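Local coordinates for Roadblock/LAMTOR2 domain-containing protein (Streptomyces avermitilis, PDB 3LEQ) that is of unknown function but belongs to the Roadblock/LC7 family, whose bacterial members are probably partners or regulators of small GTPases, at residues Q4-L9 with V31-T36; H21-S26 with H91-T96; Y80-A85 with A100-V105. All coordinates share one frame; numbering follows the deposited sequence.

Contact 1 of 3, residues Q4-L9 with V31-T36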
loop_
_atom_site.group_PDB
_atom_site.type_symbol
_atom_site.label_atom_id
_atom_site.label_comp_id
_atom_site.label_asym_id
_atom_site.label_seq_id
_atom_site.Cartn_x
_atom_site.Cartn_y
_atom_site.Cartn_z
ATOM N N GLN A 4 6.843 -13.656 -4.963
ATOM C CA GLN A 4 7.036 -13.585 -3.513
ATOM C C GLN A 4 6.484 -12.285 -2.933
ATOM O O GLN A 4 5.902 -12.283 -1.846
ATOM C CB GLN A 4 8.522 -13.733 -3.150
ATOM N N LEU A 5 6.670 -11.178 -3.656
ATOM C CA LEU A 5 6.159 -9.879 -3.217
ATOM C C LEU A 5 4.634 -9.880 -3.178
ATOM O O LEU A 5 4.044 -9.376 -2.224
ATOM C CB LEU A 5 6.654 -8.756 -4.140
ATOM C CG LEU A 5 7.238 -7.464 -3.554
ATOM C CD1 LEU A 5 7.176 -6.311 -4.585
ATOM C CD2 LEU A 5 6.621 -7.059 -2.248
ATOM N N ASP A 6 3.998 -10.464 -4.193
ATOM C CA ASP A 6 2.525 -10.574 -4.227
ATOM C C ASP A 6 2.021 -11.298 -2.990
ATOM O O ASP A 6 1.016 -10.905 -2.399
ATOM C CB ASP A 6 2.039 -11.337 -5.464
ATOM C CG ASP A 6 2.318 -10.610 -6.765
ATOM O OD1 ASP A 6 2.432 -9.354 -6.778
ATOM O OD2 ASP A 6 2.405 -11.317 -7.797
ATOM N N GLN A 7 2.711 -12.378 -2.620
ATOM C CA GLN A 7 2.342 -13.193 -1.446
ATOM C C GLN A 7 2.542 -12.436 -0.136
ATOM O O GLN A 7 1.695 -12.507 0.760
ATOM C CB GLN A 7 3.103 -14.518 -1.434
ATOM C CG GLN A 7 2.692 -15.454 -2.565
ATOM C CD GLN A 7 3.313 -16.843 -2.462
ATOM O OE1 GLN A 7 4.186 -17.102 -1.624
ATOM N NE2 GLN A 7 2.858 -17.745 -3.318
ATOM N N LEU A 8 3.653 -11.707 -0.035
ATOM C CA LEU A 8 3.879 -10.798 1.091
ATOM C C LEU A 8 2.771 -9.753 1.265
ATOM O O LEU A 8 2.286 -9.538 2.389
ATOM C CB LEU A 8 5.248 -10.108 0.994
ATOM C CG LEU A 8 6.468 -10.891 1.479
ATOM C CD1 LEU A 8 7.701 -10.026 1.351
ATOM C CD2 LEU A 8 6.299 -11.384 2.936
ATOM N N LEU A 9 2.391 -9.105 0.153
ATOM C CA LEU A 9 1.332 -8.095 0.155
ATOM C C LEU A 9 -0.011 -8.720 0.501
ATOM O O LEU A 9 -0.782 -8.156 1.272
ATOM C CB LEU A 9 1.243 -7.393 -1.204
ATOM C CG LEU A 9 2.414 -6.511 -1.639
ATOM C CD1 LEU A 9 2.162 -5.979 -3.033
ATOM C CD2 LEU A 9 2.603 -5.356 -0.670
ATOM N N VAL A 31 2.368 -0.413 -11.411
ATOM C CA VAL A 31 2.101 -1.399 -10.351
ATOM C C VAL A 31 3.090 -2.552 -10.517
ATOM O O VAL A 31 3.052 -3.254 -11.532
ATOM C CB VAL A 31 0.649 -1.932 -10.434
ATOM C CG1 VAL A 31 0.377 -2.920 -9.294
ATOM C CG2 VAL A 31 -0.328 -0.779 -10.390
ATOM N N VAL A 32 3.994 -2.718 -9.549
ATOM C CA VAL A 32 5.004 -3.786 -9.563
ATOM C C VAL A 32 4.425 -5.041 -8.901
ATOM O O VAL A 32 4.804 -6.163 -9.221
ATOM C CB VAL A 32 6.295 -3.341 -8.812
ATOM C CG1 VAL A 32 7.309 -4.497 -8.667
ATOM C CG2 VAL A 32 6.937 -2.144 -9.518
ATOM N N SER A 33 3.497 -4.839 -7.974
ATOM C CA SER A 33 2.949 -5.933 -7.187
ATOM C C SER A 33 1.679 -5.449 -6.531
ATOM O O SER A 33 1.553 -4.251 -6.234
ATOM C CB SER A 33 3.956 -6.318 -6.105
ATOM O OG SER A 33 3.536 -7.456 -5.389
ATOM N N LYS A 34 0.736 -6.362 -6.308
ATOM C CA LYS A 34 -0.501 -6.030 -5.581
ATOM C C LYS A 34 -1.013 -7.221 -4.778
ATOM O O LYS A 34 -0.708 -8.371 -5.112
ATOM C CB LYS A 34 -1.591 -5.521 -6.540
ATOM C CG LYS A 34 -2.080 -6.577 -7.527
ATOM C CD LYS A 34 -3.005 -6.011 -8.576
ATOM C CE LYS A 34 -3.287 -7.052 -9.666
ATOM N NZ LYS A 34 -4.254 -8.097 -9.197
ATOM N N SER A 35 -1.782 -6.955 -3.720
ATOM C CA SER A 35 -2.486 -8.032 -3.016
ATOM C C SER A 35 -3.471 -8.723 -3.977
ATOM O O SER A 35 -4.153 -8.054 -4.751
ATOM C CB SER A 35 -3.181 -7.525 -1.748
ATOM O OG SER A 35 -3.801 -6.266 -1.948
ATOM N N THR A 36 -3.539 -10.052 -3.916
ATOM C CA THR A 36 -4.153 -10.848 -4.998
ATOM C C THR A 36 -5.685 -10.700 -5.187
ATOM O O THR A 36 -6.242 -11.037 -6.320
ATOM C CB THR A 36 -3.724 -12.343 -4.939
ATOM O OG1 THR A 36 -4.319 -12.995 -3.804
ATOM C CG2 THR A 36 -2.211 -12.470 -4.874
#
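D6 and S33 meet because of their first torsions: D6 holds CG beside its backbone N (chi1 -66°), which brings the carboxylate round to strand 31-34, while S33 has OG opposite its own N (chi1 -174°), pointing back at the helix. The site is a classic beta bulge on the outermost strand, within this chain, of the Roadblock/LC7 sheet, where V32 and S33 both face V24 of the neighbouring strand, and the first helix of the domain packs on it. S33 OG donates to D6 OD1 over 2.6 Å, reaching the oxygen on its anti side and 26° out of the carboxylate plane. A second, weak bond runs from K34 N to D6 OD1 at 3.5 Å, so one oxygen accepts from a hydroxyl and, weakly, from a backbone amide at once. The other oxygen, OD2, accepts from S3 N just before the helix, and these bonds together hold the carboxylate against turning. With an alanine here, S33 OG would probably be left without its acceptor and K34 N without its weak one. Serine suits this buried position, since its small side chain fits close to the helix while its hydroxyl finds a partner. L5 adds apolar cover beside the polar pair, its CD1 lying 3.6 Å from S33 CB. Farther along the segment, T36 N reaches T10 OG1 on the next turn of the helix, and S35 OG is bonded to A22 N. S35 CB lies beside the helix backbone, 3.9 Å from L9 O.

Contact 2 of 3, residues H21-S26 with H91-T96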
loop_
_atom_site.group_PDB
_atom_site.type_symbol
_atom_site.label_atom_id
_atom_site.label_comp_id
_atom_site.label_asym_id
_atom_site.label_seq_id
_atom_site.Cartn_x
_atom_site.Cartn_y
_atom_site.Cartn_z
ATOM N N HIS A 21 -6.303 -3.235 1.211
ATOM C CA HIS A 21 -5.566 -3.499 -0.028
ATOM C C HIS A 21 -4.165 -2.938 0.096
ATOM O O HIS A 21 -3.936 -2.026 0.892
ATOM C CB HIS A 21 -6.238 -2.856 -1.261
ATOM C CG HIS A 21 -7.706 -3.133 -1.375
ATOM N ND1 HIS A 21 -8.208 -4.387 -1.649
ATOM C CD2 HIS A 21 -8.777 -2.314 -1.262
ATOM C CE1 HIS A 21 -9.530 -4.333 -1.675
ATOM N NE2 HIS A 21 -9.902 -3.086 -1.442
ATOM N N ALA A 22 -3.250 -3.478 -0.707
ATOM C CA ALA A 22 -1.869 -3.020 -0.769
ATOM C C ALA A 22 -1.282 -3.164 -2.166
ATOM O O ALA A 22 -1.567 -4.137 -2.876
ATOM C CB ALA A 22 -1.013 -3.790 0.256
ATOM N N VAL A 23 -0.467 -2.193 -2.561
ATOM C CA VAL A 23 0.287 -2.275 -3.814
ATOM C C VAL A 23 1.701 -1.776 -3.596
ATOM O O VAL A 23 1.969 -1.016 -2.646
ATOM C CB VAL A 23 -0.350 -1.416 -4.957
ATOM C CG1 VAL A 23 -1.737 -1.896 -5.294
ATOM C CG2 VAL A 23 -0.399 0.078 -4.598
ATOM N N VAL A 24 2.595 -2.187 -4.487
ATOM C CA VAL A 24 3.924 -1.590 -4.566
ATOM C C VAL A 24 4.072 -0.960 -5.969
ATOM O O VAL A 24 3.829 -1.617 -6.989
ATOM C CB VAL A 24 5.033 -2.606 -4.308
ATOM C CG1 VAL A 24 6.400 -1.979 -4.590
ATOM C CG2 VAL A 24 4.955 -3.132 -2.864
ATOM N N LEU A 25 4.412 0.322 -5.995
ATOM C CA LEU A 25 4.517 1.077 -7.242
ATOM C C LEU A 25 5.976 1.426 -7.498
ATOM O O LEU A 25 6.699 1.759 -6.564
ATOM C CB LEU A 25 3.679 2.362 -7.144
ATOM C CG LEU A 25 2.231 2.201 -6.641
ATOM C CD1 LEU A 25 1.589 3.577 -6.460
ATOM C CD2 LEU A 25 1.379 1.324 -7.602
ATOM N N SER A 26 6.396 1.388 -8.764
ATOM C CA SER A 26 7.742 1.788 -9.148
ATOM C C SER A 26 7.797 3.308 -9.153
ATOM O O SER A 26 6.761 3.967 -9.059
ATOM C CB SER A 26 8.065 1.270 -10.550
ATOM O OG SER A 26 7.256 1.946 -11.506
ATOM N N HIS A 91 7.413 2.484 -3.902
ATOM C CA HIS A 91 6.642 2.860 -2.735
ATOM C C HIS A 91 5.576 1.808 -2.432
ATOM O O HIS A 91 4.948 1.266 -3.351
ATOM C CB HIS A 91 5.954 4.211 -2.953
ATOM C CG HIS A 91 6.878 5.378 -2.842
ATOM N ND1 HIS A 91 7.649 5.821 -3.894
ATOM C CD2 HIS A 91 7.162 6.193 -1.796
ATOM C CE1 HIS A 91 8.358 6.865 -3.505
ATOM N NE2 HIS A 91 8.077 7.110 -2.236
ATOM N N LEU A 92 5.391 1.517 -1.145
ATOM C CA LEU A 92 4.311 0.662 -0.698
ATOM C C LEU A 92 3.112 1.548 -0.414
ATOM O O LEU A 92 3.242 2.596 0.285
ATOM C CB LEU A 92 4.726 -0.071 0.604
ATOM C CG LEU A 92 3.634 -0.897 1.311
ATOM C CD1 LEU A 92 3.181 -2.086 0.441
ATOM C CD2 LEU A 92 4.158 -1.391 2.691
ATOM N N VAL A 93 1.941 1.160 -0.923
ATOM C CA VAL A 93 0.759 1.979 -0.725
ATOM C C VAL A 93 -0.336 1.088 -0.182
ATOM O O VAL A 93 -0.602 0.037 -0.727
ATOM C CB VAL A 93 0.266 2.650 -2.033
ATOM C CG1 VAL A 93 -0.883 3.582 -1.747
ATOM C CG2 VAL A 93 1.428 3.398 -2.773
ATOM N N VAL A 94 -0.989 1.523 0.880
ATOM C CA VAL A 94 -2.016 0.721 1.532
ATOM C C VAL A 94 -3.304 1.521 1.660
ATOM O O VAL A 94 -3.243 2.746 1.896
ATOM C CB VAL A 94 -1.519 0.261 2.937
ATOM C CG1 VAL A 94 -2.675 -0.025 3.889
ATOM C CG2 VAL A 94 -0.605 -0.969 2.805
ATOM N N LEU A 95 -4.439 0.835 1.530
ATOM C CA LEU A 95 -5.752 1.383 1.893
ATOM C C LEU A 95 -6.235 0.662 3.155
ATOM O O LEU A 95 -6.270 -0.576 3.203
ATOM C CB LEU A 95 -6.777 1.235 0.764
ATOM C CG LEU A 95 -6.609 2.137 -0.469
ATOM C CD1 LEU A 95 -7.569 1.725 -1.567
ATOM C CD2 LEU A 95 -6.778 3.642 -0.128
ATOM N N THR A 96 -6.595 1.437 4.176
ATOM C CA THR A 96 -7.168 0.876 5.403
ATOM C C THR A 96 -8.700 0.955 5.413
ATOM O O THR A 96 -9.304 1.716 4.649
ATOM C CB THR A 96 -6.675 1.620 6.655
ATOM O OG1 THR A 96 -7.429 2.829 6.820
ATOM C CG2 THR A 96 -5.167 1.932 6.562
HETATM O O HOH W 1 6.705 5.263 -6.328
#
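V23 and V93 form the middle hydrogen-bonded pair of two antiparallel strands, with V93 N to V23 O at 2.8 Å and V23 N to V93 O at 2.9 Å. H21 with L95 and L25 with H91 are bonded in the same way on either side of it; the H21 N to L95 O bond, at 3.3 Å, is weak. V23, V93 and L25 share one face, where V23 CG2 lies 3.7 Å from V93 CB, the two side chains running alongside each other. V93 keeps CG2 beside its backbone N, and that methyl meets L25 CD1, also at 3.7 Å. Helix 40-55 lies over this face, with A47 and A50 against L25 and L46 against V93. A22, V24, L92 and V94 point to the other face; V24 CG2 meets L92 CD1 at 3.9 Å, and helices 4-15 and 102-115 close over them. Branched valines suit extended strands, and both faces need apolar groups. At the strand end a water joins S26 O to H91 ND1. Such a central antiparallel pair, with helices packed on both faces, is characteristic of the Roadblock/LC7 alpha/beta fold.

Contact 3 of 3, residues Y80-A85 with A100-V105; sequences YLILTA and ADVGVV
Y80 and V102 make the closest contact between strand 80-85 and the start of helix 102-115. V102 CG2 sits over one face of the tyrosine ring as a CH-pi contact, 3.6 Å from the centroid and 25° off the ring normal. The methyl is offset toward the rim, and its nearest ring atom is Y80 CZ at 3.3 Å. V102 has CG1 anti to its backbone N (chi1 -177°), which leaves CG2 to meet the ring and turns CG1 toward I82, although I82 CD1 stays 4.4 Å away from it. I82 CD1 packs more closely on V105 CG1, at 3.7 Å. Valines one helical turn apart thus offer short, rigid branches to the strand, and the long arm of isoleucine reaches across to them. A100 O approaches the same ring obliquely, 3.7 Å from Y80 CE2.

Behind this first shell stands the helix start. D101 takes the N-cap position, and its OD2 accepts a weak bond of 3.3 Å from V104 N, while V105 N is bonded to D101 O in the first turn. These bonds help to hold the turn that presents V102 and V105. The negative charge of D101 is likely to be favourable beside the amides of the helix N terminus. G103 suits its place beside the cap, because a side chain there would be pressed against OD2 of D101. On the strand side, Y80 N is bonded to T96 OG1 of the adjoining strand, and L73 of strand 71-75 touches both Y80 and V102. E18 lies against A100 and V105.

No hydrogen bond joins the two segments, so their attachment rests on apolar fit and the CH-pi contact, while polar bonds within the helix start and between strands set the positions.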
loop_
_atom_site.group_PDB
_atom_site.type_symbol
_atom_site.label_atom_id
_atom_site.label_comp_id
_atom_site.label_asym_id
_atom_site.label_seq_id
_atom_site.Cartn_x
_atom_site.Cartn_y
_atom_site.Cartn_z
ATOM N N TYR A 80 -7.837 5.318 5.682
ATOM C CA TYR A 80 -6.602 6.035 5.332
ATOM C C TYR A 80 -5.964 5.503 4.061
ATOM O O TYR A 80 -6.055 4.303 3.763
ATOM C CB TYR A 80 -5.521 5.858 6.414
ATOM C CG TYR A 80 -5.851 6.442 7.761
ATOM C CD1 TYR A 80 -5.303 7.658 8.165
ATOM C CD2 TYR A 80 -6.688 5.769 8.645
ATOM C CE1 TYR A 80 -5.599 8.194 9.407
ATOM C CE2 TYR A 80 -6.998 6.302 9.888
ATOM C CZ TYR A 80 -6.450 7.514 10.258
ATOM O OH TYR A 80 -6.743 8.041 11.491
ATOM N N LEU A 81 -5.283 6.393 3.346
ATOM C CA LEU A 81 -4.314 5.990 2.320
ATOM C C LEU A 81 -2.945 6.277 2.899
ATOM O O LEU A 81 -2.672 7.405 3.331
ATOM C CB LEU A 81 -4.514 6.778 1.024
ATOM C CG LEU A 81 -3.616 6.428 -0.175
ATOM C CD1 LEU A 81 -4.247 6.980 -1.458
ATOM C CD2 LEU A 81 -2.173 6.990 -0.014
ATOM N N ILE A 82 -2.084 5.269 2.941
ATOM C CA ILE A 82 -0.766 5.462 3.525
ATOM C C ILE A 82 0.264 5.001 2.511
ATOM O O ILE A 82 0.129 3.919 1.929
ATOM C CB ILE A 82 -0.570 4.700 4.889
ATOM C CG1 ILE A 82 -1.740 4.947 5.850
ATOM C CG2 ILE A 82 0.806 5.060 5.550
ATOM C CD1 ILE A 82 -1.768 4.073 7.098
ATOM N N LEU A 83 1.302 5.800 2.338
ATOM C CA LEU A 83 2.354 5.513 1.382
ATOM C C LEU A 83 3.712 5.632 2.071
ATOM O O LEU A 83 3.935 6.581 2.798
ATOM C CB LEU A 83 2.238 6.523 0.238
ATOM C CG LEU A 83 3.230 6.576 -0.908
ATOM C CD1 LEU A 83 2.512 7.115 -2.136
ATOM C CD2 LEU A 83 4.439 7.465 -0.559
ATOM N N THR A 84 4.610 4.679 1.827
ATOM C CA THR A 84 5.971 4.747 2.345
ATOM C C THR A 84 6.970 4.234 1.309
ATOM O O THR A 84 6.616 3.464 0.422
ATOM C CB THR A 84 6.123 3.994 3.727
ATOM O OG1 THR A 84 7.425 4.254 4.282
ATOM C CG2 THR A 84 5.971 2.492 3.566
ATOM N N ALA A 85 8.222 4.645 1.430
ATOM C CA ALA A 85 9.277 4.148 0.556
ATOM C C ALA A 85 9.507 2.649 0.783
ATOM O O ALA A 85 9.510 2.180 1.938
ATOM C CB ALA A 85 10.582 4.921 0.810
ATOM N N ALA A 100 -9.257 2.543 11.502
ATOM C CA ALA A 100 -8.008 1.803 11.729
ATOM C C ALA A 100 -7.045 2.562 12.645
ATOM O O ALA A 100 -7.015 3.795 12.651
ATOM C CB ALA A 100 -7.326 1.498 10.395
ATOM N N ASP A 101 -6.249 1.824 13.415
ATOM C CA ASP A 101 -5.190 2.440 14.212
ATOM C C ASP A 101 -3.975 2.648 13.323
ATOM O O ASP A 101 -3.323 1.675 12.907
ATOM C CB ASP A 101 -4.837 1.584 15.439
ATOM C CG ASP A 101 -3.954 2.319 16.441
ATOM O OD1 ASP A 101 -4.364 2.439 17.605
ATOM O OD2 ASP A 101 -2.856 2.782 16.081
ATOM N N VAL A 102 -3.664 3.914 13.037
ATOM C CA VAL A 102 -2.545 4.256 12.135
ATOM C C VAL A 102 -1.201 3.714 12.607
ATOM O O VAL A 102 -0.384 3.271 11.795
ATOM C CB VAL A 102 -2.379 5.767 11.962
ATOM C CG1 VAL A 102 -1.258 6.066 10.974
ATOM C CG2 VAL A 102 -3.644 6.383 11.499
ATOM N N GLY A 103 -0.968 3.779 13.916
ATOM C CA GLY A 103 0.246 3.235 14.520
ATOM C C GLY A 103 0.434 1.759 14.246
ATOM O O GLY A 103 1.541 1.316 13.929
ATOM N N VAL A 104 -0.644 0.994 14.355
ATOM C CA VAL A 104 -0.583 -0.432 14.061
ATOM C C VAL A 104 -0.255 -0.646 12.579
ATOM O O VAL A 104 0.658 -1.391 12.230
ATOM C CB VAL A 104 -1.880 -1.156 14.480
ATOM C CG1 VAL A 104 -1.920 -2.567 13.918
ATOM C CG2 VAL A 104 -2.003 -1.180 16.003
ATOM N N VAL A 105 -0.999 0.028 11.709
ATOM C CA VAL A 105 -0.782 -0.125 10.281
ATOM C C VAL A 105 0.640 0.307 9.907
ATOM O O VAL A 105 1.320 -0.410 9.176
ATOM C CB VAL A 105 -1.814 0.658 9.464
ATOM C CG1 VAL A 105 -1.494 0.535 7.987
ATOM C CG2 VAL A 105 -3.221 0.111 9.725
#

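Overall arrangement
From the N terminus, helix 4-15 leads into strand 19-26, and the chain turns back as strand 31-34, where contact 1 closes the first loop. Strand 19-26 lies within that loop, yet its partner in contact 2 comes much later, after helix 40-55 and strands 71-75 and 80-85, so contacts 1 and 2 cross. Contact 3 opens on strand 80-85 before contact 2 closes and ends on helix 102-115, so these two cross as well. Contacts 1 and 3 follow in series, their centres about 17 Å apart on opposite sides of the chain's centre. The strands of contact 2 lie between them in one sheet, to which contact 1 ties the first helix and contact 3 the last.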